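Local atomic coordinates of Tol-Pal system protein TolB (Acinetobacter baumannii, PDB entry 7MX5), a protein that probably works in the periplasm as part of the Tol-Pal system, which supports outer membrane integrity and invagination during cell division. Residues Y150-A155 against K163-S168; R169-S174 against V187-K192; A317-P322 against S346-P351; Y327-Q332 against N340-T345. One frame throughout, in Å; residues are numbered along the deposited sequence.

Contact 1 of 4, residues Y150-A155 against K163-S168; sequences YTLQIA and KTVLSS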
loop_
_atom_site.group_PDB
_atom_site.type_symbol
_atom_site.label_atom_id
_atom_site.label_comp_id
_atom_site.label_asym_id
_atom_site.label_seq_id
_atom_site.Cartn_x
_atom_site.Cartn_y
_atom_site.Cartn_z
ATOM N N TYR A 150 3.442 -16.480 13.378
ATOM C CA TYR A 150 2.771 -15.539 12.493
ATOM C C TYR A 150 2.342 -14.329 13.305
ATOM O O TYR A 150 1.754 -14.479 14.380
ATOM C CB TYR A 150 1.557 -16.181 11.812
ATOM C CG TYR A 150 1.893 -17.352 10.916
ATOM C CD1 TYR A 150 2.091 -18.622 11.445
ATOM C CD2 TYR A 150 2.003 -17.192 9.541
ATOM C CE1 TYR A 150 2.393 -19.698 10.631
ATOM C CE2 TYR A 150 2.304 -18.262 8.719
ATOM C CZ TYR A 150 2.498 -19.513 9.269
ATOM O OH TYR A 150 2.799 -20.581 8.456
ATOM N N THR A 151 2.638 -13.137 12.796
ATOM C CA THR A 151 2.301 -11.891 13.473
ATOM C C THR A 151 1.692 -10.931 12.464
ATOM O O THR A 151 2.358 -10.535 11.501
ATOM C CB THR A 151 3.532 -11.264 14.132
ATOM O OG1 THR A 151 4.055 -12.157 15.123
ATOM C CG2 THR A 151 3.167 -9.945 14.792
ATOM N N LEU A 152 0.433 -10.563 12.681
ATOM C CA LEU A 152 -0.238 -9.566 11.858
ATOM C C LEU A 152 0.091 -8.182 12.403
ATOM O O LEU A 152 -0.204 -7.879 13.565
ATOM C CB LEU A 152 -1.747 -9.796 11.842
ATOM C CG LEU A 152 -2.571 -8.769 11.063
ATOM C CD1 LEU A 152 -2.001 -8.552 9.670
ATOM C CD2 LEU A 152 -4.020 -9.203 10.984
ATOM N N GLN A 153 0.700 -7.345 11.567
ATOM C CA GLN A 153 1.140 -6.022 11.975
ATOM C C GLN A 153 0.626 -4.973 11.000
ATOM O O GLN A 153 0.367 -5.260 9.829
ATOM C CB GLN A 153 2.669 -5.937 12.053
ATOM C CG GLN A 153 3.271 -6.588 13.282
ATOM C CD GLN A 153 4.622 -6.004 13.641
ATOM O OE1 GLN A 153 5.347 -5.506 12.778
ATOM N NE2 GLN A 153 4.969 -6.062 14.922
ATOM N N ILE A 154 0.481 -3.752 11.507
ATOM C CA ILE A 154 0.148 -2.585 10.700
ATOM C C ILE A 154 1.163 -1.499 11.022
ATOM O O ILE A 154 1.365 -1.161 12.194
ATOM C CB ILE A 154 -1.286 -2.086 10.965
ATOM C CG1 ILE A 154 -2.306 -3.170 10.619
ATOM C CG2 ILE A 154 -1.567 -0.833 10.159
ATOM C CD1 ILE A 154 -3.728 -2.809 10.994
ATOM N N ALA A 155 1.804 -0.960 9.988
ATOM C CA ALA A 155 2.838 0.046 10.165
ATOM C C ALA A 155 2.628 1.168 9.160
ATOM O O ALA A 155 1.798 1.074 8.252
ATOM C CB ALA A 155 4.241 -0.557 10.013
ATOM N N LYS A 163 2.219 -1.659 14.638
ATOM C CA LYS A 163 1.155 -1.987 15.581
ATOM C C LYS A 163 0.775 -3.444 15.367
ATOM O O LYS A 163 0.256 -3.806 14.307
ATOM C CB LYS A 163 -0.050 -1.060 15.393
ATOM C CG LYS A 163 -1.045 -1.022 16.554
ATOM C CD LYS A 163 -1.925 -2.265 16.597
ATOM C CE LYS A 163 -3.073 -2.110 17.574
ATOM N NZ LYS A 163 -3.999 -1.015 17.188
ATOM N N THR A 164 1.025 -4.276 16.376
ATOM C CA THR A 164 0.705 -5.695 16.290
ATOM C C THR A 164 -0.792 -5.894 16.490
ATOM O O THR A 164 -1.334 -5.565 17.551
ATOM C CB THR A 164 1.498 -6.487 17.326
ATOM O OG1 THR A 164 2.900 -6.370 17.047
ATOM C CG2 THR A 164 1.102 -7.955 17.287
ATOM N N VAL A 165 -1.459 -6.430 15.468
ATOM C CA VAL A 165 -2.890 -6.696 15.565
ATOM C C VAL A 165 -3.143 -8.043 16.227
ATOM O O VAL A 165 -4.066 -8.187 17.035
ATOM C CB VAL A 165 -3.534 -6.619 14.169
ATOM C CG1 VAL A 165 -5.026 -6.368 14.283
ATOM C CG2 VAL A 165 -2.869 -5.537 13.339
ATOM N N LEU A 166 -2.328 -9.044 15.899
ATOM C CA LEU A 166 -2.480 -10.389 16.435
ATOM C C LEU A 166 -1.212 -11.178 16.146
ATOM O O LEU A 166 -0.626 -11.042 15.069
ATOM C CB LEU A 166 -3.696 -11.098 15.824
ATOM C CG LEU A 166 -3.901 -12.568 16.201
ATOM C CD1 LEU A 166 -4.010 -12.731 17.709
ATOM C CD2 LEU A 166 -5.126 -13.139 15.509
ATOM N N SER A 167 -0.794 -11.989 17.114
ATOM C CA SER A 167 0.299 -12.933 16.937
ATOM C C SER A 167 -0.185 -14.319 17.332
ATOM O O SER A 167 -1.025 -14.468 18.224
ATOM C CB SER A 167 1.530 -12.545 17.769
ATOM O OG SER A 167 1.458 -13.089 19.075
ATOM N N SER A 168 0.346 -15.337 16.660
ATOM C CA SER A 168 -0.124 -16.695 16.888
ATOM C C SER A 168 0.929 -17.690 16.425
ATOM O O SER A 168 1.759 -17.392 15.563
ATOM C CB SER A 168 -1.452 -16.954 16.167
ATOM O OG SER A 168 -1.705 -18.343 16.053
#

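Contact 2 of 4, residues R169-S174 against V187-K192; sequences RDPILS and VSFETK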
loop_
_atom_site.group_PDB
_atom_site.type_symbol
_atom_site.label_atom_id
_atom_site.label_comp_id
_atom_site.label_asym_id
_atom_site.label_seq_id
_atom_site.Cartn_x
_atom_site.Cartn_y
_atom_site.Cartn_z
ATOM N N ARG A 169 0.875 -18.883 17.017
ATOM C CA ARG A 169 1.685 -20.012 16.584
ATOM C C ARG A 169 1.106 -20.711 15.363
ATOM O O ARG A 169 1.656 -21.732 14.933
ATOM C CB ARG A 169 1.835 -21.019 17.729
ATOM C CG ARG A 169 2.233 -20.389 19.050
ATOM C CD ARG A 169 1.641 -21.116 20.243
ATOM N NE ARG A 169 1.671 -20.279 21.437
ATOM C CZ ARG A 169 2.495 -20.463 22.460
ATOM N NH1 ARG A 169 3.369 -21.457 22.472
ATOM N NH2 ARG A 169 2.443 -19.629 23.494
ATOM N N ASP A 170 0.026 -20.192 14.802
ATOM C CA ASP A 170 -0.698 -20.798 13.699
ATOM C C ASP A 170 -0.846 -19.788 12.573
ATOM O O ASP A 170 -0.755 -18.577 12.802
ATOM C CB ASP A 170 -2.077 -21.288 14.165
ATOM C CG ASP A 170 -1.982 -22.445 15.142
ATOM O OD1 ASP A 170 -1.583 -23.550 14.718
ATOM O OD2 ASP A 170 -2.298 -22.248 16.334
ATOM N N PRO A 171 -1.060 -20.256 11.341
ATOM C CA PRO A 171 -1.075 -19.342 10.189
ATOM C C PRO A 171 -2.084 -18.211 10.337
ATOM O O PRO A 171 -3.231 -18.421 10.737
ATOM C CB PRO A 171 -1.435 -20.258 9.014
ATOM C CG PRO A 171 -1.034 -21.622 9.436
ATOM C CD PRO A 171 -1.007 -21.673 10.933
ATOM N N ILE A 172 -1.634 -17.001 10.011
ATOM C CA ILE A 172 -2.492 -15.835 9.834
ATOM C C ILE A 172 -2.293 -15.356 8.403
ATOM O O ILE A 172 -1.170 -15.016 8.012
ATOM C CB ILE A 172 -2.168 -14.718 10.838
ATOM C CG1 ILE A 172 -2.530 -15.151 12.260
ATOM C CG2 ILE A 172 -2.904 -13.439 10.466
ATOM C CD1 ILE A 172 -2.024 -14.205 13.329
ATOM N N LEU A 173 -3.372 -15.336 7.622
ATOM C CA LEU A 173 -3.274 -15.112 6.188
ATOM C C LEU A 173 -4.224 -14.014 5.732
ATOM O O LEU A 173 -5.276 -13.782 6.335
ATOM C CB LEU A 173 -3.577 -16.395 5.397
ATOM C CG LEU A 173 -3.005 -17.710 5.930
ATOM C CD1 LEU A 173 -3.691 -18.893 5.268
ATOM C CD2 LEU A 173 -1.502 -17.768 5.713
ATOM N N SER A 174 -3.826 -13.341 4.651
ATOM C CA SER A 174 -4.651 -12.435 3.859
ATOM C C SER A 174 -5.278 -11.314 4.681
ATOM O O SER A 174 -6.494 -11.324 4.912
ATOM C CB SER A 174 -5.748 -13.225 3.144
ATOM O OG SER A 174 -5.197 -14.282 2.378
ATOM N N VAL A 187 -7.506 -14.087 8.033
ATOM C CA VAL A 187 -7.793 -15.504 8.215
ATOM C C VAL A 187 -6.829 -16.039 9.262
ATOM O O VAL A 187 -5.607 -15.932 9.105
ATOM C CB VAL A 187 -7.663 -16.278 6.895
ATOM C CG1 VAL A 187 -8.070 -17.732 7.090
ATOM C CG2 VAL A 187 -8.503 -15.618 5.821
ATOM N N SER A 188 -7.372 -16.609 10.333
ATOM C CA SER A 188 -6.575 -17.096 11.447
ATOM C C SER A 188 -6.812 -18.583 11.651
ATOM O O SER A 188 -7.934 -19.074 11.486
ATOM C CB SER A 188 -6.902 -16.337 12.737
ATOM O OG SER A 188 -6.186 -16.871 13.837
ATOM N N PHE A 189 -5.744 -19.296 12.007
ATOM C CA PHE A 189 -5.815 -20.708 12.354
ATOM C C PHE A 189 -5.476 -20.951 13.821
ATOM O O PHE A 189 -5.124 -22.076 14.190
ATOM C CB PHE A 189 -4.886 -21.531 11.457
ATOM C CG PHE A 189 -5.311 -21.580 10.013
ATOM C CD1 PHE A 189 -5.175 -20.471 9.194
ATOM C CD2 PHE A 189 -5.837 -22.743 9.473
ATOM C CE1 PHE A 189 -5.563 -20.517 7.867
ATOM C CE2 PHE A 189 -6.224 -22.797 8.146
ATOM C CZ PHE A 189 -6.086 -21.681 7.342
ATOM N N GLU A 190 -5.570 -19.913 14.664
ATOM C CA GLU A 190 -5.268 -20.067 16.085
ATOM C C GLU A 190 -6.079 -21.198 16.703
ATOM O O GLU A 190 -5.598 -21.890 17.609
ATOM C CB GLU A 190 -5.511 -18.748 16.825
ATOM C CG GLU A 190 -6.972 -18.343 16.963
ATOM C CD GLU A 190 -7.142 -16.863 17.248
ATOM O OE1 GLU A 190 -6.872 -16.046 16.342
ATOM O OE2 GLU A 190 -7.544 -16.517 18.379
ATOM N N THR A 191 -7.304 -21.397 16.231
ATOM C CA THR A 191 -8.011 -22.657 16.380
ATOM C C THR A 191 -7.922 -23.398 15.054
ATOM O O THR A 191 -7.945 -22.775 13.988
ATOM C CB THR A 191 -9.472 -22.439 16.777
ATOM O OG1 THR A 191 -10.266 -22.245 15.600
ATOM C CG2 THR A 191 -9.604 -21.224 17.684
ATOM N N LYS A 192 -7.803 -24.725 15.129
ATOM C CA LYS A 192 -7.548 -25.578 13.970
ATOM C C LYS A 192 -8.379 -25.201 12.749
ATOM O O LYS A 192 -7.855 -25.140 11.631
ATOM C CB LYS A 192 -7.806 -27.041 14.335
ATOM C CG LYS A 192 -6.970 -28.035 13.549
ATOM C CD LYS A 192 -7.814 -28.744 12.504
ATOM C CE LYS A 192 -7.069 -29.920 11.896
ATOM N NZ LYS A 192 -6.234 -29.504 10.735
HETATM O O HOH W 1 -3.677 -18.042 13.691
#

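Contact 3 of 4, residues A317-P322 against S346-P351; sequences ALVHRP and SLDESP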
loop_
_atom_site.group_PDB
_atom_site.type_symbol
_atom_site.label_atom_id
_atom_site.label_comp_id
_atom_site.label_asym_id
_atom_site.label_seq_id
_atom_site.Cartn_x
_atom_site.Cartn_y
_atom_site.Cartn_z
ATOM N N ALA A 317 -2.983 -4.340 -10.671
ATOM C CA ALA A 317 -1.710 -4.921 -10.271
ATOM C C ALA A 317 -1.896 -6.422 -10.109
ATOM O O ALA A 317 -2.804 -6.865 -9.400
ATOM C CB ALA A 317 -1.197 -4.300 -8.969
ATOM N N LEU A 318 -1.042 -7.201 -10.769
ATOM C CA LEU A 318 -1.234 -8.642 -10.828
ATOM C C LEU A 318 0.116 -9.340 -10.839
ATOM O O LEU A 318 1.173 -8.707 -10.901
ATOM C CB LEU A 318 -2.048 -9.043 -12.063
ATOM C CG LEU A 318 -1.377 -8.804 -13.420
ATOM C CD1 LEU A 318 -1.774 -9.884 -14.411
ATOM C CD2 LEU A 318 -1.720 -7.425 -13.969
ATOM N N VAL A 319 0.065 -10.668 -10.776
ATOM C CA VAL A 319 1.238 -11.518 -10.920
ATOM C C VAL A 319 1.227 -12.081 -12.334
ATOM O O VAL A 319 0.276 -12.765 -12.732
ATOM C CB VAL A 319 1.254 -12.642 -9.872
ATOM C CG1 VAL A 319 2.216 -13.746 -10.288
ATOM C CG2 VAL A 319 1.636 -12.085 -8.513
ATOM N N HIS A 320 2.278 -11.787 -13.095
ATOM C CA HIS A 320 2.365 -12.147 -14.502
ATOM C C HIS A 320 3.566 -13.057 -14.712
ATOM O O HIS A 320 4.657 -12.776 -14.206
ATOM C CB HIS A 320 2.479 -10.893 -15.373
ATOM C CG HIS A 320 2.466 -11.169 -16.843
ATOM N ND1 HIS A 320 1.299 -11.329 -17.560
ATOM C CD2 HIS A 320 3.476 -11.302 -17.735
ATOM C CE1 HIS A 320 1.592 -11.554 -18.828
ATOM N NE2 HIS A 320 2.906 -11.543 -18.961
ATOM N N ARG A 321 3.364 -14.145 -15.453
ATOM C CA ARG A 321 4.408 -15.139 -15.693
ATOM C C ARG A 321 4.468 -15.483 -17.174
ATOM O O ARG A 321 3.715 -16.341 -17.655
ATOM C CB ARG A 321 4.172 -16.399 -14.862
ATOM C CG ARG A 321 5.391 -16.890 -14.115
ATOM C CD ARG A 321 5.810 -18.281 -14.558
ATOM N NE ARG A 321 4.794 -19.283 -14.263
ATOM C CZ ARG A 321 4.977 -20.319 -13.454
ATOM N NH1 ARG A 321 6.126 -20.511 -12.827
ATOM N NH2 ARG A 321 3.982 -21.181 -13.271
ATOM N N PRO A 322 5.344 -14.829 -17.932
ATOM C CA PRO A 322 5.646 -15.321 -19.282
ATOM C C PRO A 322 6.261 -16.710 -19.192
ATOM O O PRO A 322 7.183 -16.946 -18.409
ATOM C CB PRO A 322 6.636 -14.292 -19.844
ATOM C CG PRO A 322 6.725 -13.187 -18.857
ATOM C CD PRO A 322 6.047 -13.580 -17.591
ATOM N N SER A 346 9.485 -13.046 -6.429
ATOM C CA SER A 346 9.758 -14.412 -6.008
ATOM C C SER A 346 8.533 -15.131 -5.459
ATOM O O SER A 346 8.613 -16.334 -5.190
ATOM C CB SER A 346 10.866 -14.427 -4.946
ATOM O OG SER A 346 12.024 -13.751 -5.404
ATOM N N LEU A 347 7.410 -14.437 -5.292
ATOM C CA LEU A 347 6.239 -15.006 -4.642
ATOM C C LEU A 347 5.009 -14.804 -5.512
ATOM O O LEU A 347 4.753 -13.694 -5.988
ATOM C CB LEU A 347 6.018 -14.373 -3.264
ATOM C CG LEU A 347 7.158 -14.563 -2.264
ATOM C CD1 LEU A 347 6.908 -13.753 -1.005
ATOM C CD2 LEU A 347 7.336 -16.036 -1.936
ATOM N N ASP A 348 4.252 -15.883 -5.717
ATOM C CA ASP A 348 2.957 -15.818 -6.391
ATOM C C ASP A 348 1.938 -15.312 -5.372
ATOM O O ASP A 348 1.168 -16.068 -4.774
ATOM C CB ASP A 348 2.578 -17.180 -6.960
ATOM C CG ASP A 348 1.203 -17.189 -7.597
ATOM O OD1 ASP A 348 0.832 -16.178 -8.228
ATOM O OD2 ASP A 348 0.495 -18.210 -7.470
ATOM N N GLU A 349 1.950 -13.996 -5.168
ATOM C CA GLU A 349 1.184 -13.365 -4.105
ATOM C C GLU A 349 0.644 -12.030 -4.597
ATOM O O GLU A 349 1.258 -11.363 -5.432
ATOM C CB GLU A 349 2.047 -13.173 -2.851
ATOM C CG GLU A 349 1.285 -12.812 -1.591
ATOM C CD GLU A 349 1.979 -13.314 -0.339
ATOM O OE1 GLU A 349 1.929 -14.535 -0.078
ATOM O OE2 GLU A 349 2.589 -12.493 0.375
ATOM N N SER A 350 -0.507 -11.644 -4.059
ATOM C CA SER A 350 -1.201 -10.459 -4.549
ATOM C C SER A 350 -0.426 -9.192 -4.204
ATOM O O SER A 350 0.040 -9.044 -3.068
ATOM C CB SER A 350 -2.605 -10.389 -3.953
ATOM O OG SER A 350 -3.496 -9.716 -4.825
ATOM N N PRO A 351 -0.264 -8.267 -5.141
ATOM C CA PRO A 351 0.261 -6.940 -4.813
ATOM C C PRO A 351 -0.857 -6.074 -4.240
ATOM O O PRO A 351 -1.995 -6.512 -4.075
ATOM C CB PRO A 351 0.763 -6.402 -6.160
ATOM C CG PRO A 351 0.388 -7.437 -7.204
ATOM C CD PRO A 351 -0.558 -8.407 -6.575
#

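Contact 4 of 4, residues Y327-Q332 against N340-T345; sequences YKVAIQ and NILTPT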
loop_
_atom_site.group_PDB
_atom_site.type_symbol
_atom_site.label_atom_id
_atom_site.label_comp_id
_atom_site.label_asym_id
_atom_site.label_seq_id
_atom_site.Cartn_x
_atom_site.Cartn_y
_atom_site.Cartn_z
ATOM N N TYR A 327 7.804 -15.320 -12.124
ATOM C CA TYR A 327 6.738 -14.403 -11.751
ATOM C C TYR A 327 7.188 -12.954 -11.877
ATOM O O TYR A 327 8.319 -12.603 -11.528
ATOM C CB TYR A 327 6.279 -14.682 -10.319
ATOM C CG TYR A 327 5.712 -16.068 -10.111
ATOM C CD1 TYR A 327 4.588 -16.492 -10.806
ATOM C CD2 TYR A 327 6.306 -16.955 -9.223
ATOM C CE1 TYR A 327 4.069 -17.760 -10.621
ATOM C CE2 TYR A 327 5.793 -18.224 -9.029
ATOM C CZ TYR A 327 4.676 -18.621 -9.732
ATOM O OH TYR A 327 4.162 -19.884 -9.543
ATOM N N LYS A 328 6.291 -12.111 -12.382
ATOM C CA LYS A 328 6.526 -10.681 -12.496
ATOM C C LYS A 328 5.337 -9.926 -11.926
ATOM O O LYS A 328 4.190 -10.360 -12.069
ATOM C CB LYS A 328 6.748 -10.250 -13.955
ATOM C CG LYS A 328 7.497 -11.254 -14.812
ATOM C CD LYS A 328 8.994 -11.001 -14.775
ATOM C CE LYS A 328 9.768 -12.205 -15.286
ATOM N NZ LYS A 328 10.959 -11.800 -16.078
ATOM N N VAL A 329 5.615 -8.804 -11.273
ATOM C CA VAL A 329 4.569 -7.852 -10.916
ATOM C C VAL A 329 4.281 -7.006 -12.149
ATOM O O VAL A 329 5.186 -6.381 -12.708
ATOM C CB VAL A 329 4.989 -6.980 -9.726
ATOM C CG1 VAL A 329 3.918 -5.940 -9.426
ATOM C CG2 VAL A 329 5.256 -7.844 -8.504
ATOM N N ALA A 330 3.026 -7.003 -12.590
ATOM C CA ALA A 330 2.646 -6.316 -13.814
ATOM C C ALA A 330 1.466 -5.391 -13.553
ATOM O O ALA A 330 0.694 -5.579 -12.609
ATOM C CB ALA A 330 2.296 -7.307 -14.932
ATOM N N ILE A 331 1.339 -4.384 -14.414
ATOM C CA ILE A 331 0.257 -3.409 -14.355
ATOM C C ILE A 331 -0.441 -3.409 -15.707
ATOM O O ILE A 331 0.193 -3.154 -16.737
ATOM C CB ILE A 331 0.770 -2.002 -14.011
ATOM C CG1 ILE A 331 1.573 -2.019 -12.709
ATOM C CG2 ILE A 331 -0.391 -1.022 -13.913
ATOM C CD1 ILE A 331 0.783 -2.493 -11.513
ATOM N N GLN A 332 -1.740 -3.696 -15.705
ATOM C CA GLN A 332 -2.554 -3.647 -16.911
ATOM C C GLN A 332 -3.539 -2.492 -16.815
ATOM O O GLN A 332 -4.232 -2.343 -15.802
ATOM C CB GLN A 332 -3.309 -4.959 -17.134
ATOM C CG GLN A 332 -4.091 -4.987 -18.443
ATOM C CD GLN A 332 -4.912 -6.249 -18.619
ATOM O OE1 GLN A 332 -4.381 -7.308 -18.955
ATOM N NE2 GLN A 332 -6.218 -6.139 -18.405
ATOM N N ASN A 340 1.862 -3.697 -18.458
ATOM C CA ASN A 340 3.170 -3.134 -18.136
ATOM C C ASN A 340 3.831 -4.022 -17.090
ATOM O O ASN A 340 3.361 -4.102 -15.951
ATOM C CB ASN A 340 3.035 -1.701 -17.627
ATOM C CG ASN A 340 4.332 -1.158 -17.048
ATOM O OD1 ASN A 340 5.422 -1.619 -17.386
ATOM N ND2 ASN A 340 4.216 -0.166 -16.172
ATOM N N ILE A 341 4.924 -4.676 -17.472
ATOM C CA ILE A 341 5.698 -5.479 -16.532
ATOM C C ILE A 341 6.543 -4.540 -15.681
ATOM O O ILE A 341 7.334 -3.749 -16.206
ATOM C CB ILE A 341 6.574 -6.505 -17.264
ATOM C CG1 ILE A 341 5.697 -7.533 -17.984
ATOM C CG2 ILE A 341 7.523 -7.184 -16.285
ATOM C CD1 ILE A 341 6.378 -8.863 -18.237
ATOM N N LEU A 342 6.376 -4.624 -14.362
ATOM C CA LEU A 342 7.043 -3.714 -13.440
ATOM C C LEU A 342 8.381 -4.261 -12.950
ATOM O O LEU A 342 9.396 -3.558 -13.000
ATOM C CB LEU A 342 6.130 -3.422 -12.245
ATOM C CG LEU A 342 6.136 -2.003 -11.678
ATOM C CD1 LEU A 342 6.176 -0.978 -12.798
ATOM C CD2 LEU A 342 4.919 -1.790 -10.795
ATOM N N THR A 343 8.399 -5.508 -12.482
ATOM C CA THR A 343 9.574 -6.072 -11.833
ATOM C C THR A 343 9.417 -7.580 -11.676
ATOM O O THR A 343 8.286 -8.082 -11.619
ATOM C CB THR A 343 9.784 -5.422 -10.463
ATOM O OG1 THR A 343 10.906 -6.018 -9.801
ATOM C CG2 THR A 343 8.541 -5.597 -9.600
ATOM N N PRO A 344 10.509 -8.336 -11.614
ATOM C CA PRO A 344 10.401 -9.741 -11.207
ATOM C C PRO A 344 10.060 -9.849 -9.729
ATOM O O PRO A 344 10.323 -8.946 -8.931
ATOM C CB PRO A 344 11.790 -10.324 -11.501
ATOM C CG PRO A 344 12.539 -9.275 -12.253
ATOM C CD PRO A 344 11.878 -7.963 -12.006
ATOM N N THR A 345 9.452 -10.977 -9.370
ATOM C CA THR A 345 9.085 -11.246 -7.989
ATOM C C THR A 345 9.256 -12.729 -7.702
ATOM O O THR A 345 9.184 -13.567 -8.606
ATOM C CB THR A 345 7.645 -10.809 -7.682
ATOM O OG1 THR A 345 7.315 -11.153 -6.330
ATOM C CG2 THR A 345 6.665 -11.485 -8.629
#

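Contact 1 of 4, residues Y150-A155 against K163-S168
Leu152 meets both Val165 and Leu166 across an antiparallel beta hairpin, and this two-against-one pairing defines a classic beta bulge. The hairpin supplies two strands of a four-stranded beta-propeller blade, with strand 163-168 at its edge. The bulge shows in the bonding: Leu152 O takes a firm bond from Val165 N (2.7 Å) and a weak one from Leu166 N (3.4 Å). The donor Val165 N is tilted 22° from the carbonyl plane.

Gln153 follows the bulge, paired with Thr164. Its CB lies 3.9 Å from Lys163 O. With chi1 at -77°, CG sits beside the residue's own backbone N, and the chain, extended beyond CG, passes obliquely across Thr164. CG comes within 3.8 Å of Thr164 OG1. At the tip, NE2 donates to Thr164 OG1 over 3.0 Å, with the hydroxyl 18° out of the amide plane. The other end of the amide, OE1, is hydrogen-bonded to Tyr138 OH on the adjoining strand 135-141, so both branches are engaged and the rotation of the amide is fixed. Thr164 also turns its methyl to that of Thr151 on the same face.

On the face bearing Leu152, Ile154 and Leu166, these apolar side chains pack on strands 172-177 and 183-188 of the following blade, where Ile184 touches both Ile154 and Val165. Here Val165 reaches obliquely between two neighbours, its CB 3.9 Å from Leu152 CG and its CG2 3.6 Å from Ile154 CG1.

Contact 2 of 4, residues R169-S174 against V187-K192
Leu173 and Val187 face each other as the antiparallel hydrogen-bonded pair of a beta hairpin, built from strands 172-177 and 183-188 of one beta-propeller blade. Two backbone bonds define the pair: Leu173 N to Val187 O at 2.7 Å and Val187 N to Leu173 O at 2.8 Å. Beyond the strand ends, Phe189 N still reaches Pro171 O (2.9 Å), although that bond is bent, with an angle of 139° at the hydrogen, so the pairing continues into the loops. The same Pro171 O lies at the edge of the Phe189 ring, near its plane.

Apolar packing round that ring comes from two side chains. Pro171 CB meets CD1, the two side chains crossing at about a right angle. Farther along the ring, Leu173 CD1 approaches CE1 obliquely at 3.6 Å. A chi1 of -68° sets the ring beside the backbone N of Phe189, which places CD1 by Pro171 and CE1 by Leu173. Tyr150 of the preceding blade touches Pro171 from outside the pair.

Polar contacts gather round Ser188 OG. It accepts from Glu190 N at 3.2 Å, forming an ST turn where the chain leaves the strand. A water donates both to Ser188 OG (2.8 Å) and to Pro171 O (3.0 Å), bridging the two segments. The hydroxyl in turn donates to Glu190 OE1, itself salt-bridged to Arg206; the bond spans 2.7 Å and enters on the anti lone pair of OE1.

Contact 3 of 4, residues A317-P322 against S346-P351
Val319 spreads its two methyl branches over the turn centred on Asp348, each branch serving a different partner. CG1, anti to the backbone N of Val319 (chi1 163°), meets Asp348 OD1 at 3.5 Å. CG2, on the side of that N, rests 3.2 Å from Glu349 O. The valine and aspartate side chains cross at about a right angle, and OD1 is the oxygen that meets the valine; the other carboxylate oxygen, OD2, is salt-bridged to Arg306 on strand 304-309.

Asp348 is the centre of an inverse gamma turn, with a weak bond of 2.9 Å from Glu349 N to Leu347 O. The turn lies in the connection from strand 339-344 to strand 352-353, where the chain passes from one beta-propeller blade to the next. The contact therefore sets that connection against strand 315-320, inside the blade the chain is leaving.

Two residues farther along, the Pro351 ring lies over the face of the Ala317-Leu318 peptide: its CG is 3.8 Å from Ala317 C and equally 3.8 Å from Leu318 N. The same CG meets the methyl of Ala317, at 3.9 Å from CB. Val360 of the following blade touches Pro351 as well.

Contact 4 of 4, residues Y327-Q332 against N340-T345
Val329 packs against Thr343 and Thr345, two residues apart in the chain, across an antiparallel hairpin in a beta-propeller blade; strand 339-344 forms the edge of its four-stranded sheet. Val329 CB lies 3.8 Å from the methyl CG2 of Thr343, while its CG2 branch reaches Thr345 CB at 3.9 Å, the valine and Thr345 crossing at about a right angle. Farther along the strands, Ile331 CG1 meets Leu342 CD2 obliquely at 3.9 Å. The Thr345 methyl also comes within 3.6 Å of Tyr327 CB. On the opposite face Lys328 CB touches Ile341 CG2.

A classic beta bulge sets these neighbours in place, because Leu342 and Thr343 both face Val329. Val329 O accepts from Leu342 N at 2.7 Å, in the carbonyl plane, and weakly from Thr343 N at 3.3 Å. The extra residue turns Leu342 in toward Val329 and Ile331.

Outside this shell, Tyr362 of the following blade touches both Val329 and Thr343, and Met375 touches Leu342 and Thr343, so the face bearing them is an interface between blades. The Tyr327 ring meets the Phe303 ring, planes about 55° apart. Thr345 owes the position of its methyl to chi1 of 177°, which sends OG1 anti to N and leaves CG2 between N and the carbonyl carbon, facing Tyr327. Beside that methyl, Thr345 N donates to Tyr327 O over 2.9 Å, coming from 41° above the carbonyl plane.

Contacts 1 and 4 are hairpins of the same design, each closing on the edge strand of a blade and each carrying a classic bulge, though their centres lie 28 Å apart. Contact 2 opens the blade after contact 1: their centres are 12 Å apart, and the Tyr150 ring joins them, with CD1 3.2 Å from Asp170 O. Contact 4 is nested within the loop that contact 3 closes. Centred 7 Å apart, both reach the same sheet, through neighbouring strands 315-320 and 328-333, and a probable hydrogen bond of 3.0 Å runs between Leu318 N and Ala330 O. The two pairs do not touch; contacts 2 and 3 come nearest, about 7 Å between closest atoms.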